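Local coordinates for protein F01G10.3, confirmed by transcript evidence (Caenorhabditis elegans, PDB 3K6J), which is probably an NAD+-dependent (3S)-3-hydroxyacyl-CoA dehydrogenase, the zinc-binding dehydrogenase part of a multifunctional enzyme that may also have isomerase and lyase activities, at residues L241-Y253 with P275-M287. Residues are numbered along the deposited sequence; the frame is centred on the assembly and turned at random.
Sequences LHVYFDQSQKLMY and PMTVADMNGFDVM
Y244 O is gripped twice by S248, whose side chain packs against P275. S248 OG lies 3.1 Å from Y244 O, and S248 N reaches it from the opposite face of the carbonyl plane. The OG bond helps to fix the rotation of the hydroxyl, and S248 OG lies 3.4 Å from P275 CG. Y244 crosses the same proline at about a right angle, its OH near P275 CD. No hydrogen bond joins 241-253 to 275-287, so the contact is held by apolar packing. F245 is its knob, set in a hole formed by P275, M276, A279 and M287. CG lies anti to the backbone N (chi1 -166°), which lets the ring reach in among these four. P275 O meets the ring edge near its plane. F245 CZ touches A279 CB at 3.7 Å, and F245 CE2 meets F284 CE1 at 3.9 Å. Two Met-aromatic contacts add to this. M276 SD and M287 SD lie obliquely to the F245 ring, 5.2 Å and 5.0 Å from its centroid. M287 bends at chi2 and chi3, and its CE packs 3.6 Å from F245 CD2, while M276 CE reaches S248 CB. An alanine at F245 would remove the ring and would probably leave a gap among P275, M276, A279 and M287, with both methionine side chains freer to turn. Segment 241-253, the later part of helix 234-253, crosses helix 275-282 at -115° within the dehydrogenase C-terminal domain, away from the zinc site. Helix 259-269 packs on Y244 and M276, helix 300-307 covers F284 and M252, and helix 355-375 lies against Y244 and S248.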
loop_
_atom_site.group_PDB
_atom_site.type_symbol
_atom_site.label_atom_id
_atom_site.label_comp_id
_atom_site.label_asym_id
_atom_site.label_seq_id
_atom_site.Cartn_x
_atom_site.Cartn_y
_atom_site.Cartn_z
ATOM N N LEU A 241 5.164 4.821 7.685
ATOM C CA LEU A 241 4.489 6.043 7.244
ATOM C C LEU A 241 4.661 7.169 8.266
ATOM O O LEU A 241 5.073 8.276 7.916
ATOM C CB LEU A 241 2.991 5.762 6.990
ATOM C CG LEU A 241 2.009 6.770 6.372
ATOM C CD1 LEU A 241 0.678 6.061 5.992
ATOM C CD2 LEU A 241 1.690 7.954 7.275
ATOM N N HIS A 242 4.333 6.887 9.522
ATOM C CA HIS A 242 4.379 7.927 10.570
ATOM C C HIS A 242 5.756 8.493 10.852
ATOM O O HIS A 242 5.874 9.670 11.146
ATOM C CB HIS A 242 3.634 7.510 11.852
ATOM C CG HIS A 242 2.144 7.511 11.675
ATOM N ND1 HIS A 242 1.410 8.678 11.566
ATOM C CD2 HIS A 242 1.259 6.494 11.524
ATOM C CE1 HIS A 242 0.137 8.379 11.376
ATOM N NE2 HIS A 242 0.018 7.061 11.344
ATOM N N VAL A 243 6.789 7.662 10.743
ATOM C CA VAL A 243 8.155 8.122 10.885
ATOM C C VAL A 243 8.557 8.959 9.668
ATOM O O VAL A 243 9.081 10.069 9.805
ATOM C CB VAL A 243 9.111 6.930 11.122
ATOM C CG1 VAL A 243 10.542 7.319 10.878
ATOM C CG2 VAL A 243 8.952 6.414 12.535
ATOM N N TYR A 244 8.294 8.437 8.479
ATOM C CA TYR A 244 8.599 9.146 7.255
ATOM C C TYR A 244 7.949 10.516 7.263
ATOM O O TYR A 244 8.607 11.524 6.950
ATOM C CB TYR A 244 8.106 8.343 6.057
ATOM C CG TYR A 244 8.203 9.013 4.697
ATOM C CD1 TYR A 244 9.447 9.318 4.120
ATOM C CD2 TYR A 244 7.050 9.280 3.947
ATOM C CE1 TYR A 244 9.536 9.897 2.847
ATOM C CE2 TYR A 244 7.135 9.857 2.683
ATOM C CZ TYR A 244 8.386 10.167 2.150
ATOM O OH TYR A 244 8.478 10.709 0.894
ATOM N N PHE A 245 6.664 10.549 7.626
ATOM C CA PHE A 245 5.885 11.768 7.484
ATOM C C PHE A 245 6.225 12.780 8.587
ATOM O O PHE A 245 6.246 13.985 8.327
ATOM C CB PHE A 245 4.376 11.487 7.417
ATOM C CG PHE A 245 3.552 12.671 6.948
ATOM C CD1 PHE A 245 3.479 13.000 5.605
ATOM C CD2 PHE A 245 2.868 13.469 7.859
ATOM C CE1 PHE A 245 2.736 14.088 5.169
ATOM C CE2 PHE A 245 2.115 14.575 7.425
ATOM C CZ PHE A 245 2.051 14.879 6.083
ATOM N N ASP A 246 6.495 12.301 9.801
ATOM C CA ASP A 246 6.906 13.212 10.861
ATOM C C ASP A 246 8.180 13.961 10.520
ATOM O O ASP A 246 8.233 15.177 10.685
ATOM C CB ASP A 246 6.981 12.523 12.218
ATOM C CG ASP A 246 5.600 12.338 12.841
ATOM O OD1 ASP A 246 4.600 12.207 12.086
ATOM O OD2 ASP A 246 5.503 12.343 14.086
ATOM N N GLN A 247 9.191 13.245 10.030
ATOM C CA GLN A 247 10.403 13.868 9.503
ATOM C C GLN A 247 10.064 14.924 8.468
ATOM O O GLN A 247 10.588 16.048 8.519
ATOM C CB GLN A 247 11.319 12.832 8.862
ATOM C CG GLN A 247 11.864 11.788 9.811
ATOM C CD GLN A 247 12.538 12.411 11.019
ATOM O OE1 GLN A 247 11.991 12.383 12.125
ATOM N NE2 GLN A 247 13.715 13.007 10.806
ATOM N N SER A 248 9.180 14.568 7.535
ATOM C CA SER A 248 8.778 15.473 6.472
ATOM C C SER A 248 8.191 16.775 7.013
ATOM O O SER A 248 8.416 17.846 6.454
ATOM C CB SER A 248 7.768 14.788 5.544
ATOM O OG SER A 248 8.419 13.744 4.840
ATOM N N GLN A 249 7.436 16.662 8.096
ATOM C CA GLN A 249 6.872 17.827 8.739
ATOM C C GLN A 249 7.942 18.698 9.397
ATOM O O GLN A 249 7.885 19.929 9.284
ATOM C CB GLN A 249 5.801 17.417 9.731
ATOM C CG GLN A 249 4.612 16.782 9.039
ATOM C CD GLN A 249 3.327 17.025 9.775
ATOM O OE1 GLN A 249 2.714 16.095 10.317
ATOM N NE2 GLN A 249 2.906 18.285 9.814
ATOM N N LYS A 250 8.924 18.071 10.054
ATOM C CA LYS A 250 10.017 18.811 10.687
ATOM C C LYS A 250 10.703 19.739 9.684
ATOM O O LYS A 250 11.130 20.839 10.051
ATOM C CB LYS A 250 11.044 17.880 11.313
ATOM C CG LYS A 250 10.655 17.290 12.657
ATOM C CD LYS A 250 11.700 16.254 13.104
ATOM C CE LYS A 250 11.236 15.455 14.315
ATOM N NZ LYS A 250 12.147 14.293 14.544
ATOM N N LEU A 251 10.788 19.306 8.425
ATOM C CA LEU A 251 11.399 20.112 7.382
ATOM C C LEU A 251 10.674 21.445 7.201
ATOM O O LEU A 251 11.277 22.439 6.779
ATOM C CB LEU A 251 11.435 19.349 6.055
ATOM C CG LEU A 251 12.437 18.193 5.960
ATOM C CD1 LEU A 251 12.204 17.375 4.686
ATOM C CD2 LEU A 251 13.893 18.665 6.058
ATOM N N MET A 252 9.380 21.454 7.521
ATOM C CA MET A 252 8.564 22.652 7.393
ATOM C C MET A 252 8.674 23.557 8.619
ATOM O O MET A 252 8.978 24.744 8.474
ATOM C CB MET A 252 7.094 22.305 7.107
ATOM C CG MET A 252 6.811 21.837 5.684
ATOM S SD MET A 252 5.064 21.523 5.418
ATOM C CE MET A 252 4.706 20.370 6.749
ATOM N N TYR A 253 8.440 23.014 9.814
ATOM C CA TYR A 253 8.408 23.855 11.011
ATOM C C TYR A 253 9.755 24.162 11.667
ATOM O O TYR A 253 9.892 25.212 12.289
ATOM C CB TYR A 253 7.356 23.409 12.039
ATOM C CG TYR A 253 7.543 22.044 12.640
ATOM C CD1 TYR A 253 6.760 20.969 12.213
ATOM C CD2 TYR A 253 8.477 21.822 13.654
ATOM C CE1 TYR A 253 6.907 19.708 12.765
ATOM C CE2 TYR A 253 8.640 20.556 14.211
ATOM C CZ TYR A 253 7.845 19.507 13.759
ATOM O OH TYR A 253 7.993 18.248 14.299
ATOM N N PRO A 275 5.491 13.607 0.016
ATOM C CA PRO A 275 4.584 13.393 1.126
ATOM C C PRO A 275 3.426 14.418 1.214
ATOM O O PRO A 275 2.295 14.005 1.468
ATOM C CB PRO A 275 5.509 13.451 2.362
ATOM C CG PRO A 275 6.718 14.160 1.922
ATOM C CD PRO A 275 6.849 13.975 0.448
ATOM N N MET A 276 3.685 15.720 0.998
ATOM C CA MET A 276 2.608 16.730 1.185
ATOM C C MET A 276 1.534 16.551 0.139
ATOM O O MET A 276 0.350 16.625 0.450
ATOM C CB MET A 276 3.091 18.200 1.193
ATOM C CG MET A 276 4.431 18.476 1.894
ATOM S SD MET A 276 4.685 17.576 3.414
ATOM C CE MET A 276 6.419 17.810 3.617
ATOM N N THR A 277 1.965 16.309 -1.095
ATOM C CA THR A 277 1.076 15.905 -2.177
ATOM C C THR A 277 0.241 14.688 -1.780
ATOM O O THR A 277 -0.972 14.721 -1.915
ATOM C CB THR A 277 1.844 15.646 -3.504
ATOM O OG1 THR A 277 2.515 16.847 -3.899
ATOM C CG2 THR A 277 0.889 15.219 -4.634
ATOM N N VAL A 278 0.877 13.637 -1.264
ATOM C CA VAL A 278 0.129 12.436 -0.877
ATOM C C VAL A 278 -0.841 12.719 0.266
ATOM O O VAL A 278 -1.975 12.186 0.267
ATOM C CB VAL A 278 1.022 11.261 -0.469
ATOM C CG1 VAL A 278 0.156 10.111 0.082
ATOM C CG2 VAL A 278 1.841 10.775 -1.660
ATOM N N ALA A 279 -0.414 13.523 1.242
ATOM C CA ALA A 279 -1.288 13.783 2.397
ATOM C C ALA A 279 -2.582 14.447 1.935
ATOM O O ALA A 279 -3.650 14.073 2.394
ATOM C CB ALA A 279 -0.586 14.625 3.484
ATOM N N ASP A 280 -2.476 15.410 1.012
ATOM C CA ASP A 280 -3.645 16.094 0.444
ATOM C C ASP A 280 -4.585 15.133 -0.296
ATOM O O ASP A 280 -5.811 15.210 -0.135
ATOM C CB ASP A 280 -3.229 17.222 -0.519
ATOM C CG ASP A 280 -2.811 18.520 0.195
ATOM O OD1 ASP A 280 -2.723 18.568 1.448
ATOM O OD2 ASP A 280 -2.547 19.509 -0.529
ATOM N N MET A 281 -4.007 14.260 -1.129
ATOM C CA MET A 281 -4.754 13.183 -1.789
ATOM C C MET A 281 -5.610 12.405 -0.801
ATOM O O MET A 281 -6.798 12.223 -1.033
ATOM C CB MET A 281 -3.811 12.172 -2.440
ATOM C CG MET A 281 -2.887 12.726 -3.498
ATOM S SD MET A 281 -3.499 12.298 -5.122
ATOM C CE MET A 281 -3.104 10.559 -5.174
ATOM N N ASN A 282 -4.983 11.950 0.288
ATOM C CA ASN A 282 -5.596 11.009 1.223
ATOM C C ASN A 282 -6.536 11.662 2.204
ATOM O O ASN A 282 -7.373 10.997 2.777
ATOM C CB ASN A 282 -4.525 10.218 2.000
ATOM C CG ASN A 282 -3.717 9.268 1.103
ATOM O OD1 ASN A 282 -4.090 8.981 -0.041
ATOM N ND2 ASN A 282 -2.604 8.773 1.636
ATOM N N GLY A 283 -6.383 12.961 2.404
ATOM C CA GLY A 283 -7.210 13.671 3.363
ATOM C C GLY A 283 -6.470 13.820 4.677
ATOM O O GLY A 283 -6.339 12.869 5.430
ATOM N N PHE A 284 -5.998 15.029 4.944
ATOM C CA PHE A 284 -5.200 15.324 6.125
ATOM C C PHE A 284 -6.025 15.284 7.429
ATOM O O PHE A 284 -5.463 15.327 8.526
ATOM C CB PHE A 284 -4.488 16.675 5.932
ATOM C CG PHE A 284 -3.325 16.906 6.869
ATOM C CD1 PHE A 284 -2.511 15.846 7.279
ATOM C CD2 PHE A 284 -3.016 18.198 7.310
ATOM C CE1 PHE A 284 -1.423 16.064 8.153
ATOM C CE2 PHE A 284 -1.933 18.423 8.168
ATOM C CZ PHE A 284 -1.134 17.360 8.588
ATOM N N ASP A 285 -7.350 15.193 7.294
ATOM C CA ASP A 285 -8.254 14.938 8.421
ATOM C C ASP A 285 -8.025 13.556 9.058
ATOM O O ASP A 285 -8.236 13.385 10.269
ATOM C CB ASP A 285 -9.732 15.100 8.015
ATOM C CG ASP A 285 -10.098 14.334 6.733
ATOM O OD1 ASP A 285 -9.199 13.918 5.968
ATOM O OD2 ASP A 285 -11.307 14.159 6.477
ATOM N N VAL A 286 -7.600 12.586 8.238
ATOM C CA VAL A 286 -7.271 11.227 8.702
ATOM C C VAL A 286 -6.250 11.289 9.855
ATOM O O VAL A 286 -6.405 10.620 10.878
ATOM C CB VAL A 286 -6.752 10.322 7.533
ATOM C CG1 VAL A 286 -6.373 8.938 8.039
ATOM C CG2 VAL A 286 -7.804 10.210 6.411
ATOM N N MET A 287 -5.228 12.124 9.682
ATOM C CA MET A 287 -4.196 12.344 10.688
ATOM C C MET A 287 -4.754 13.009 11.943
ATOM O O MET A 287 -4.304 12.704 13.055
ATOM C CB MET A 287 -3.093 13.219 10.103
ATOM C CG MET A 287 -2.644 12.809 8.704
ATOM S SD MET A 287 -1.237 11.709 8.721
ATOM C CE MET A 287 -0.053 12.621 9.735
#